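Local structure of Lactamase_B domain-containing protein (Bacillus lehensis G1, 7EV5) at residues A[72-77]-A[104-109]; A[34-39]-A[64-69]; A[153-158]-A[203-208]. The protein binds two zinc ions in a metallo-beta-lactamase fold and is probably a promiscuous hydrolase, resembling both B3 metallo-beta-lactamases and glyoxalase II. All coordinates share one frame; numbering follows the deposited sequence. Where two conformers were deposited one is given.

Interaction 1. Residues A[72-77]-A[104-109]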
loop_
_atom_site.group_PDB
_atom_site.type_symbol
_atom_site.label_atom_id
_atom_site.label_comp_id
_atom_site.label_asym_id
_atom_site.label_seq_id
_atom_site.Cartn_x
_atom_site.Cartn_y
_atom_site.Cartn_z
ATOM N N ILE A 72 8.336 6.125 14.052
ATOM C CA ILE A 72 6.991 6.396 13.556
ATOM C C ILE A 72 6.110 5.156 13.642
ATOM O O ILE A 72 6.612 4.021 13.614
ATOM C CB ILE A 72 7.026 6.962 12.131
ATOM C CG1 ILE A 72 7.830 6.047 11.209
ATOM C CG2 ILE A 72 7.594 8.372 12.153
ATOM C CD1 ILE A 72 7.809 6.499 9.788
ATOM N N PRO A 73 4.803 5.336 13.755
ATOM C CA PRO A 73 3.885 4.197 13.853
ATOM C C PRO A 73 3.684 3.505 12.513
ATOM O O PRO A 73 3.854 4.095 11.446
ATOM C CB PRO A 73 2.576 4.862 14.296
ATOM C CG PRO A 73 2.672 6.267 13.785
ATOM C CD PRO A 73 4.119 6.626 13.967
ATOM N N VAL A 74 3.295 2.233 12.609
ATOM C CA VAL A 74 2.945 1.383 11.473
ATOM C C VAL A 74 1.463 1.042 11.574
ATOM O O VAL A 74 1.007 0.522 12.604
ATOM C CB VAL A 74 3.792 0.097 11.462
ATOM C CG1 VAL A 74 3.316 -0.865 10.357
ATOM C CG2 VAL A 74 5.267 0.438 11.310
ATOM N N TYR A 75 0.721 1.294 10.495
ATOM C CA TYR A 75 -0.705 0.988 10.399
ATOM C C TYR A 75 -0.930 -0.197 9.466
ATOM O O TYR A 75 -0.379 -0.228 8.357
ATOM C CB TYR A 75 -1.484 2.183 9.845
ATOM C CG TYR A 75 -1.655 3.342 10.804
ATOM C CD1 TYR A 75 -2.905 3.647 11.332
ATOM C CD2 TYR A 75 -0.571 4.135 11.168
ATOM C CE1 TYR A 75 -3.064 4.715 12.207
ATOM C CE2 TYR A 75 -0.726 5.195 12.045
ATOM C CZ TYR A 75 -1.972 5.472 12.548
ATOM O OH TYR A 75 -2.093 6.547 13.412
ATOM N N LEU A 76 -1.766 -1.151 9.889
ATOM C CA LEU A 76 -2.054 -2.350 9.111
ATOM C C LEU A 76 -3.426 -2.873 9.518
ATOM O O LEU A 76 -3.819 -2.754 10.683
ATOM C CB LEU A 76 -0.989 -3.424 9.388
ATOM C CG LEU A 76 -1.174 -4.799 8.744
ATOM C CD1 LEU A 76 -1.089 -4.735 7.222
ATOM C CD2 LEU A 76 -0.110 -5.754 9.273
ATOM N N HIS A 77 -4.145 -3.463 8.567
ATOM C CA HIS A 77 -5.438 -4.059 8.883
ATOM C C HIS A 77 -5.280 -5.276 9.791
ATOM O O HIS A 77 -4.391 -6.113 9.598
ATOM C CB HIS A 77 -6.180 -4.463 7.609
ATOM C CG HIS A 77 -7.639 -4.701 7.836
ATOM N ND1 HIS A 77 -8.132 -5.875 8.370
ATOM C CD2 HIS A 77 -8.706 -3.886 7.667
ATOM C CE1 HIS A 77 -9.448 -5.782 8.485
ATOM N NE2 HIS A 77 -9.818 -4.583 8.075
ATOM N N LYS A 104 8.631 -6.485 15.105
ATOM C CA LYS A 104 7.598 -5.976 15.990
ATOM C C LYS A 104 6.289 -5.955 15.219
ATOM O O LYS A 104 6.294 -5.729 14.003
ATOM C CB LYS A 104 7.917 -4.531 16.413
ATOM C CG LYS A 104 9.146 -4.373 17.299
ATOM C CD LYS A 104 9.400 -2.903 17.603
ATOM C CE LYS A 104 10.617 -2.714 18.496
ATOM N NZ LYS A 104 10.836 -1.284 18.859
ATOM N N PRO A 105 5.163 -6.188 15.892
ATOM C CA PRO A 105 3.858 -6.058 15.227
ATOM C C PRO A 105 3.545 -4.600 14.918
ATOM O O PRO A 105 4.217 -3.670 15.375
ATOM C CB PRO A 105 2.868 -6.626 16.250
ATOM C CG PRO A 105 3.547 -6.456 17.584
ATOM C CD PRO A 105 5.034 -6.591 17.308
ATOM N N ALA A 106 2.493 -4.408 14.124
ATOM C CA ALA A 106 2.016 -3.060 13.849
ATOM C C ALA A 106 1.551 -2.416 15.147
ATOM O O ALA A 106 1.053 -3.094 16.053
ATOM C CB ALA A 106 0.846 -3.104 12.858
ATOM N N ASP A 107 1.715 -1.098 15.240
ATOM C CA ASP A 107 1.252 -0.466 16.468
ATOM C C ASP A 107 -0.088 0.233 16.322
ATOM O O ASP A 107 -0.610 0.735 17.327
ATOM C CB ASP A 107 2.322 0.405 17.148
ATOM C CG ASP A 107 2.930 1.416 16.217
ATOM O OD1 ASP A 107 4.001 1.965 16.550
ATOM O OD2 ASP A 107 2.327 1.673 15.169
ATOM N N HIS A 108 -0.699 0.188 15.144
ATOM C CA HIS A 108 -2.055 0.663 14.923
ATOM C C HIS A 108 -2.723 -0.347 14.006
ATOM O O HIS A 108 -2.187 -0.643 12.934
ATOM C CB HIS A 108 -2.044 2.036 14.238
ATOM C CG HIS A 108 -1.707 3.173 15.154
ATOM N ND1 HIS A 108 -0.416 3.500 15.509
ATOM C CD2 HIS A 108 -2.507 4.075 15.770
ATOM C CE1 HIS A 108 -0.439 4.550 16.315
ATOM N NE2 HIS A 108 -1.693 4.921 16.479
ATOM N N LEU A 109 -3.873 -0.879 14.412
ATOM C CA LEU A 109 -4.575 -1.909 13.651
ATOM C C LEU A 109 -5.902 -1.362 13.140
ATOM O O LEU A 109 -6.748 -0.922 13.933
ATOM C CB LEU A 109 -4.810 -3.169 14.477
ATOM C CG LEU A 109 -3.553 -3.883 14.958
ATOM C CD1 LEU A 109 -3.925 -5.055 15.865
ATOM C CD2 LEU A 109 -2.733 -4.360 13.778
#
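Two neighbouring parallel strands at one edge of the N-terminal six-stranded sheet, 74-77 and the outermost strand 108-110, are joined here, with Tyr75 beside His108 and Leu76 beside Leu109. Between the strands, His108 N donates to Val74 O (3.1 Å) and Leu76 N to His108 O (3.1 Å), so the backbone of His108 is gripped on both its NH and its carbonyl. Just ahead of this ladder a side chain takes the place of a backbone acceptor: in the conformer given, one of two deposited, Asp107 OD2 accepts from Val74 N at 2.8 Å, on the syn side of the carboxylate and 28° out of its plane. The torsion of Asp107, which holds CG between its own backbone N and carbonyl carbon (chi1 53°), turns the carboxylate back toward the strand. The same OD2 lies in the plane of the His108 ring, where ND1 makes a weak hydrogen bond to it.

The pairing belongs to the beta-alpha-beta unit of strand 74-77, helix 92-96 and strand 108-110, and its two faces differ sharply. On one, Tyr75 and His108 point the same way and form an offset stack, centroids 4.2 Å apart and planes at 14°. His108 CB sits over the tyrosine face, 3.5 Å from the ring centroid in a CH-pi contact, while Tyr75 OH lies over the imidazole face, toward its rim. Pro73 CB approaches His108 ND1 to 3.5 Å. On the other face, Ala106 CB packs against Leu76 CB at 3.9 Å, and Leu76 continues inward to Ala55 and Leu84, its side chain about 5 Å from that of the zinc ligand His54.

Interaction 2. Residues A[34-39]-A[64-69]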
loop_
_atom_site.group_PDB
_atom_site.type_symbol
_atom_site.label_atom_id
_atom_site.label_comp_id
_atom_site.label_asym_id
_atom_site.label_seq_id
_atom_site.Cartn_x
_atom_site.Cartn_y
_atom_site.Cartn_z
ATOM N N GLU A 34 17.617 1.518 2.691
ATOM C CA GLU A 34 18.594 2.600 2.716
ATOM C C GLU A 34 18.345 3.605 1.598
ATOM O O GLU A 34 18.541 4.809 1.790
ATOM C CB GLU A 34 20.010 2.020 2.640
ATOM C CG GLU A 34 20.431 1.231 3.870
ATOM C CD GLU A 34 19.693 -0.086 4.014
ATOM O OE1 GLU A 34 19.398 -0.736 2.978
ATOM O OE2 GLU A 34 19.405 -0.464 5.166
ATOM N N ALA A 35 17.900 3.141 0.432
ATOM C CA ALA A 35 17.559 4.075 -0.636
ATOM C C ALA A 35 16.395 4.972 -0.233
ATOM O O ALA A 35 16.393 6.173 -0.528
ATOM C CB ALA A 35 17.223 3.316 -1.916
ATOM N N LEU A 36 15.385 4.400 0.427
ATOM C CA LEU A 36 14.237 5.192 0.850
ATOM C C LEU A 36 14.601 6.128 1.996
ATOM O O LEU A 36 14.235 7.310 1.970
ATOM C CB LEU A 36 13.082 4.271 1.244
ATOM C CG LEU A 36 11.841 4.984 1.802
ATOM C CD1 LEU A 36 11.226 5.920 0.782
ATOM C CD2 LEU A 36 10.822 3.945 2.265
ATOM N N ILE A 37 15.322 5.619 3.005
ATOM C CA ILE A 37 15.674 6.430 4.173
ATOM C C ILE A 37 16.572 7.594 3.773
ATOM O O ILE A 37 16.339 8.742 4.173
ATOM C CB ILE A 37 16.323 5.561 5.267
ATOM C CG1 ILE A 37 15.276 4.657 5.921
ATOM C CG2 ILE A 37 16.993 6.438 6.332
ATOM C CD1 ILE A 37 15.880 3.480 6.665
ATOM N N THR A 38 17.608 7.318 2.971
ATOM C CA THR A 38 18.520 8.391 2.578
ATOM C C THR A 38 17.833 9.416 1.685
ATOM O O THR A 38 18.144 10.608 1.778
ATOM C CB THR A 38 19.810 7.853 1.946
ATOM O OG1 THR A 38 19.508 7.102 0.767
ATOM C CG2 THR A 38 20.586 6.980 2.936
ATOM N N TRP A 39 16.890 8.993 0.828
ATOM C CA TRP A 39 16.139 9.967 0.040
ATOM C C TRP A 39 15.335 10.896 0.938
ATOM O O TRP A 39 15.355 12.121 0.763
ATOM C CB TRP A 39 15.220 9.281 -0.971
ATOM C CG TRP A 39 14.411 10.261 -1.789
ATOM C CD1 TRP A 39 14.836 10.942 -2.882
ATOM C CD2 TRP A 39 13.059 10.680 -1.558
ATOM N NE1 TRP A 39 13.832 11.748 -3.362
ATOM C CE2 TRP A 39 12.731 11.609 -2.560
ATOM C CE3 TRP A 39 12.092 10.359 -0.600
ATOM C CZ2 TRP A 39 11.478 12.216 -2.640
ATOM C CZ3 TRP A 39 10.845 10.964 -0.682
ATOM C CH2 TRP A 39 10.552 11.880 -1.695
ATOM N N ASP A 64 10.998 -2.317 9.261
ATOM C CA ASP A 64 11.831 -2.260 10.466
ATOM C C ASP A 64 12.761 -1.052 10.427
ATOM O O ASP A 64 12.797 -0.237 11.360
ATOM C CB ASP A 64 12.692 -3.526 10.551
ATOM C CG ASP A 64 11.970 -4.724 11.165
ATOM O OD1 ASP A 64 11.022 -4.544 11.963
ATOM O OD2 ASP A 64 12.378 -5.868 10.849
ATOM N N ALA A 65 13.528 -0.926 9.348
ATOM C CA ALA A 65 14.534 0.128 9.276
ATOM C C ALA A 65 13.889 1.505 9.260
ATOM O O ALA A 65 14.353 2.423 9.939
ATOM C CB ALA A 65 15.418 -0.075 8.049
ATOM N N VAL A 66 12.809 1.670 8.501
ATOM C CA VAL A 66 12.142 2.965 8.445
ATOM C C VAL A 66 11.508 3.296 9.796
ATOM O O VAL A 66 11.657 4.411 10.316
ATOM C CB VAL A 66 11.120 2.989 7.291
ATOM C CG1 VAL A 66 10.326 4.263 7.325
ATOM C CG2 VAL A 66 11.837 2.866 5.950
ATOM N N ARG A 67 10.801 2.329 10.388
ATOM C CA ARG A 67 10.183 2.539 11.694
ATOM C C ARG A 67 11.229 2.890 12.750
ATOM O O ARG A 67 11.040 3.818 13.546
ATOM C CB ARG A 67 9.407 1.279 12.085
ATOM C CG ARG A 67 8.689 1.321 13.411
ATOM C CD ARG A 67 8.412 -0.108 13.884
ATOM N NE ARG A 67 9.652 -0.802 14.225
ATOM C CZ ARG A 67 10.028 -1.975 13.725
ATOM N NH1 ARG A 67 9.260 -2.619 12.856
ATOM N NH2 ARG A 67 11.181 -2.512 14.098
ATOM N N ASP A 68 12.347 2.157 12.766
ATOM C CA ASP A 68 13.383 2.391 13.772
ATOM C C ASP A 68 14.073 3.732 13.557
ATOM O O ASP A 68 14.342 4.460 14.522
ATOM C CB ASP A 68 14.416 1.260 13.737
ATOM C CG ASP A 68 13.875 -0.063 14.277
ATOM O OD1 ASP A 68 12.795 -0.079 14.902
ATOM O OD2 ASP A 68 14.557 -1.095 14.079
ATOM N N THR A 69 14.379 4.070 12.302
ATOM C CA THR A 69 15.106 5.303 12.008
ATOM C C THR A 69 14.309 6.537 12.404
ATOM O O THR A 69 14.864 7.489 12.963
ATOM C CB THR A 69 15.446 5.363 10.518
ATOM O OG1 THR A 69 16.343 4.300 10.190
ATOM C CG2 THR A 69 16.086 6.698 10.156
#
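The helical layer over the N-terminal sheet supplies this contact: helices 33-42 and 63-70 lie side by side, and Ile37 of the first meets Ala65, Val66 and Thr69 of the second. The axes of the two short segments approach to 9.9 Å, with their N-to-C directions 29° apart. No hydrogen bond crosses between them; the join is made by aliphatic packing. Ile37 carries most of it. Its CG1 is anti to the carbonyl carbon (chi1 -72°), and from there Ile37 CD1 reaches Ala65 CB at 3.8 Å. Ile37 CD1 also lies 3.6 Å from Thr69 OG1. The other branch, Ile37 CG2, meets Thr69 CG2 at 3.9 Å, so that the two arms of the isoleucine touch both branches of the threonine. Ile37 and Val66 run antiparallel alongside one another, Ile37 CG1 against Val66 CG2 at 3.9 Å. Leu36 CD2 reaches the same Val66 CG2 at 4.0 Å, the leucine coming in nearly perpendicular to the valine.

Although Thr69 faces an apolar neighbour, Thr69 OG1 donates to Ala65 O of its own helix at 2.7 Å. The threonine's backbone N bonds to the same oxygen from the opposite face of the carbonyl plane. Away from the interface, in one of its two conformers, Arg67 bridges Asp64 and Asp68; NH1 and NH2 both hold Asp64 OD1, which accepts in addition from the backbone of Ala103. Leu36 extends the apolar packing to Ile5, Leu7 and Val16 on strands 2-7 and 12-18, an outer helix pair laid against a sheet as in the alpha-beta/beta-alpha sandwich of the metallo-beta-lactamase fold.

Interaction 3. Residues A[153-158]-A[203-208]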
loop_
_atom_site.group_PDB
_atom_site.type_symbol
_atom_site.label_atom_id
_atom_site.label_comp_id
_atom_site.label_asym_id
_atom_site.label_seq_id
_atom_site.Cartn_x
_atom_site.Cartn_y
_atom_site.Cartn_z
ATOM N N PHE A 153 -4.154 -2.431 -11.123
ATOM C CA PHE A 153 -2.944 -1.916 -11.739
ATOM C C PHE A 153 -3.305 -1.295 -13.076
ATOM O O PHE A 153 -4.433 -1.411 -13.560
ATOM C CB PHE A 153 -1.940 -3.043 -12.002
ATOM C CG PHE A 153 -1.609 -3.871 -10.789
ATOM C CD1 PHE A 153 -0.991 -3.300 -9.681
ATOM C CD2 PHE A 153 -1.881 -5.233 -10.765
ATOM C CE1 PHE A 153 -0.665 -4.079 -8.565
ATOM C CE2 PHE A 153 -1.558 -6.013 -9.657
ATOM C CZ PHE A 153 -0.952 -5.434 -8.548
ATOM N N GLN A 154 -2.331 -0.625 -13.681
ATOM C CA GLN A 154 -2.479 -0.198 -15.064
ATOM C C GLN A 154 -2.531 -1.439 -15.943
ATOM O O GLN A 154 -1.560 -2.195 -16.020
ATOM C CB GLN A 154 -1.296 0.680 -15.452
ATOM C CG GLN A 154 -1.434 1.303 -16.826
ATOM C CD GLN A 154 -0.145 1.940 -17.282
ATOM O OE1 GLN A 154 0.858 1.253 -17.501
ATOM N NE2 GLN A 154 -0.149 3.264 -17.402
ATOM N N GLN A 155 -3.683 -1.680 -16.569
ATOM C CA GLN A 155 -3.914 -2.777 -17.514
ATOM C C GLN A 155 -4.046 -4.166 -16.891
ATOM O O GLN A 155 -4.137 -5.152 -17.633
ATOM C CB GLN A 155 -2.886 -2.815 -18.657
ATOM C CG GLN A 155 -3.032 -1.694 -19.667
ATOM C CD GLN A 155 -4.315 -1.814 -20.460
ATOM O OE1 GLN A 155 -5.200 -0.965 -20.362
ATOM N NE2 GLN A 155 -4.426 -2.877 -21.244
ATOM N N SER A 156 -4.071 -4.293 -15.568
ATOM C CA SER A 156 -4.291 -5.602 -14.962
ATOM C C SER A 156 -4.876 -5.398 -13.573
ATOM O O SER A 156 -5.104 -4.268 -13.135
ATOM C CB SER A 156 -3.022 -6.466 -14.921
ATOM O OG SER A 156 -2.036 -5.937 -14.051
ATOM N N ILE A 157 -5.137 -6.513 -12.891
ATOM C CA ILE A 157 -5.665 -6.498 -11.534
ATOM C C ILE A 157 -4.823 -7.428 -10.669
ATOM O O ILE A 157 -4.013 -8.216 -11.161
ATOM C CB ILE A 157 -7.167 -6.856 -11.463
ATOM C CG1 ILE A 157 -7.415 -8.291 -11.937
ATOM C CG2 ILE A 157 -7.990 -5.872 -12.280
ATOM C CD1 ILE A 157 -8.874 -8.707 -11.813
ATOM N N GLY A 158 -5.014 -7.321 -9.356
ATOM C CA GLY A 158 -4.210 -8.108 -8.442
ATOM C C GLY A 158 -4.382 -9.603 -8.633
ATOM O O GLY A 158 -5.471 -10.106 -8.936
ATOM N N HIS A 203 -10.202 1.122 -20.314
ATOM C CA HIS A 203 -9.233 0.336 -21.069
ATOM C C HIS A 203 -8.668 -0.895 -20.372
ATOM O O HIS A 203 -7.960 -1.661 -21.031
ATOM C CB HIS A 203 -8.070 1.219 -21.550
ATOM C CG HIS A 203 -8.505 2.528 -22.134
ATOM N ND1 HIS A 203 -9.382 2.616 -23.195
ATOM C CD2 HIS A 203 -8.184 3.802 -21.806
ATOM C CE1 HIS A 203 -9.584 3.887 -23.492
ATOM N NE2 HIS A 203 -8.867 4.628 -22.665
ATOM N N ASN A 204 -8.932 -1.122 -19.089
ATOM C CA ASN A 204 -8.411 -2.314 -18.426
ATOM C C ASN A 204 -9.167 -3.535 -18.934
ATOM O O ASN A 204 -10.387 -3.617 -18.742
ATOM C CB ASN A 204 -8.569 -2.187 -16.911
ATOM C CG ASN A 204 -7.822 -3.269 -16.144
ATOM O OD1 ASN A 204 -8.000 -4.460 -16.392
ATOM N ND2 ASN A 204 -6.993 -2.853 -15.181
ATOM N N PRO A 205 -8.496 -4.504 -19.564
ATOM C CA PRO A 205 -9.224 -5.633 -20.168
ATOM C C PRO A 205 -9.889 -6.553 -19.162
ATOM O O PRO A 205 -10.786 -7.315 -19.548
ATOM C CB PRO A 205 -8.140 -6.365 -20.972
ATOM C CG PRO A 205 -6.860 -5.984 -20.312
ATOM C CD PRO A 205 -7.045 -4.584 -19.801
ATOM N N PHE A 206 -9.491 -6.514 -17.894
ATOM C CA PHE A 206 -10.109 -7.333 -16.861
ATOM C C PHE A 206 -11.339 -6.679 -16.246
ATOM O O PHE A 206 -11.953 -7.268 -15.347
ATOM C CB PHE A 206 -9.090 -7.662 -15.765
ATOM C CG PHE A 206 -7.840 -8.316 -16.275
ATOM C CD1 PHE A 206 -7.708 -9.694 -16.261
ATOM C CD2 PHE A 206 -6.793 -7.552 -16.761
ATOM C CE1 PHE A 206 -6.558 -10.302 -16.729
ATOM C CE2 PHE A 206 -5.638 -8.156 -17.235
ATOM C CZ PHE A 206 -5.522 -9.532 -17.216
ATOM N N LEU A 207 -11.724 -5.490 -16.711
ATOM C CA LEU A 207 -12.826 -4.742 -16.118
ATOM C C LEU A 207 -14.065 -4.652 -16.999
ATOM O O LEU A 207 -15.063 -4.060 -16.573
ATOM C CB LEU A 207 -12.369 -3.341 -15.691
ATOM C CG LEU A 207 -11.319 -3.307 -14.577
ATOM C CD1 LEU A 207 -11.267 -1.936 -13.934
ATOM C CD2 LEU A 207 -11.586 -4.394 -13.540
ATOM N N THR A 208 -14.038 -5.205 -18.209
ATOM C CA THR A 208 -15.268 -5.340 -18.981
ATOM C C THR A 208 -16.096 -6.468 -18.377
ATOM O O THR A 208 -15.655 -7.622 -18.348
ATOM C CB THR A 208 -14.951 -5.639 -20.446
ATOM O OG1 THR A 208 -13.747 -4.965 -20.832
ATOM C CG2 THR A 208 -16.095 -5.178 -21.345
#
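An amide hydrogen bond that strikes its carbonyl from well above the plane joins the two segments: Asn204 ND2 donates to Ser156 O at 3.1 Å, lying 52° out of the carbonyl plane, although the acceptor sits exactly in the plane of the asparagine amide. The opposite face of the same carbonyl is met by Phe153 N, a bond internal to the 152-157 hairpin, so Ser156 O is held from both sides. Asn204 CG is anti to its backbone N (chi1 -169°), which carries the amide across to the hairpin. Glu200 OE1 of helix 197-203 takes bonds from both Asn204 ND2 and Gln155 N, tying the hairpin turn to that helix.

The other end of the amide works on its own segment. Asn204 OD1 accepts from Phe206 N at 2.9 Å, in the carbonyl plane, which makes an Asx turn, and residues 204-207 form a type I beta turn. This turn, following the last helix of the chain, packs against the short, weakly bonded two-stranded antiparallel pair of 152-153 and 156-157. Phe206 presents its ring edge to Gln155 O, with CE2 at 3.4 Å from that oxygen, while its CD2 comes to 3.6 Å from Ser156 CA. Ile157 lies obliquely across the turn: its CG2 touches Phe206 CB and Leu207 CD2, each at 4.1 Å. Both Ile157 and Leu207 run on to Ile174 of helix 167-178. At the other end of the hairpin segment, the side chain of Phe153 lies about 4 Å from those of the zinc ligands Asp150 and His191.

In the fold
From the N terminus, interaction 2 comes first: it closes a loop from helix 33-42 through strand 46-51 to helix 63-70. Interaction 1 opens directly afterwards on the next strand, 74-77, and closes through helix 92-96 on strand 108-110. Interaction 3 follows the second sheet's first four strands, closing a loop from hairpin 152-157 through helix 167-178, strands 186-189 and 195-196 and helix 197-203 onto the C-terminal turn. The three loops are in series, neither nesting nor crossing. Interactions 1 and 2 touch where Arg67 and Val66 pack on Ile72, Val74 and Lys104, joining helix 63-70 to the start of the strand that follows it. Interaction 3 lies on the opposite side of the chain's centre, about 30 Å from interaction 1, centre to centre.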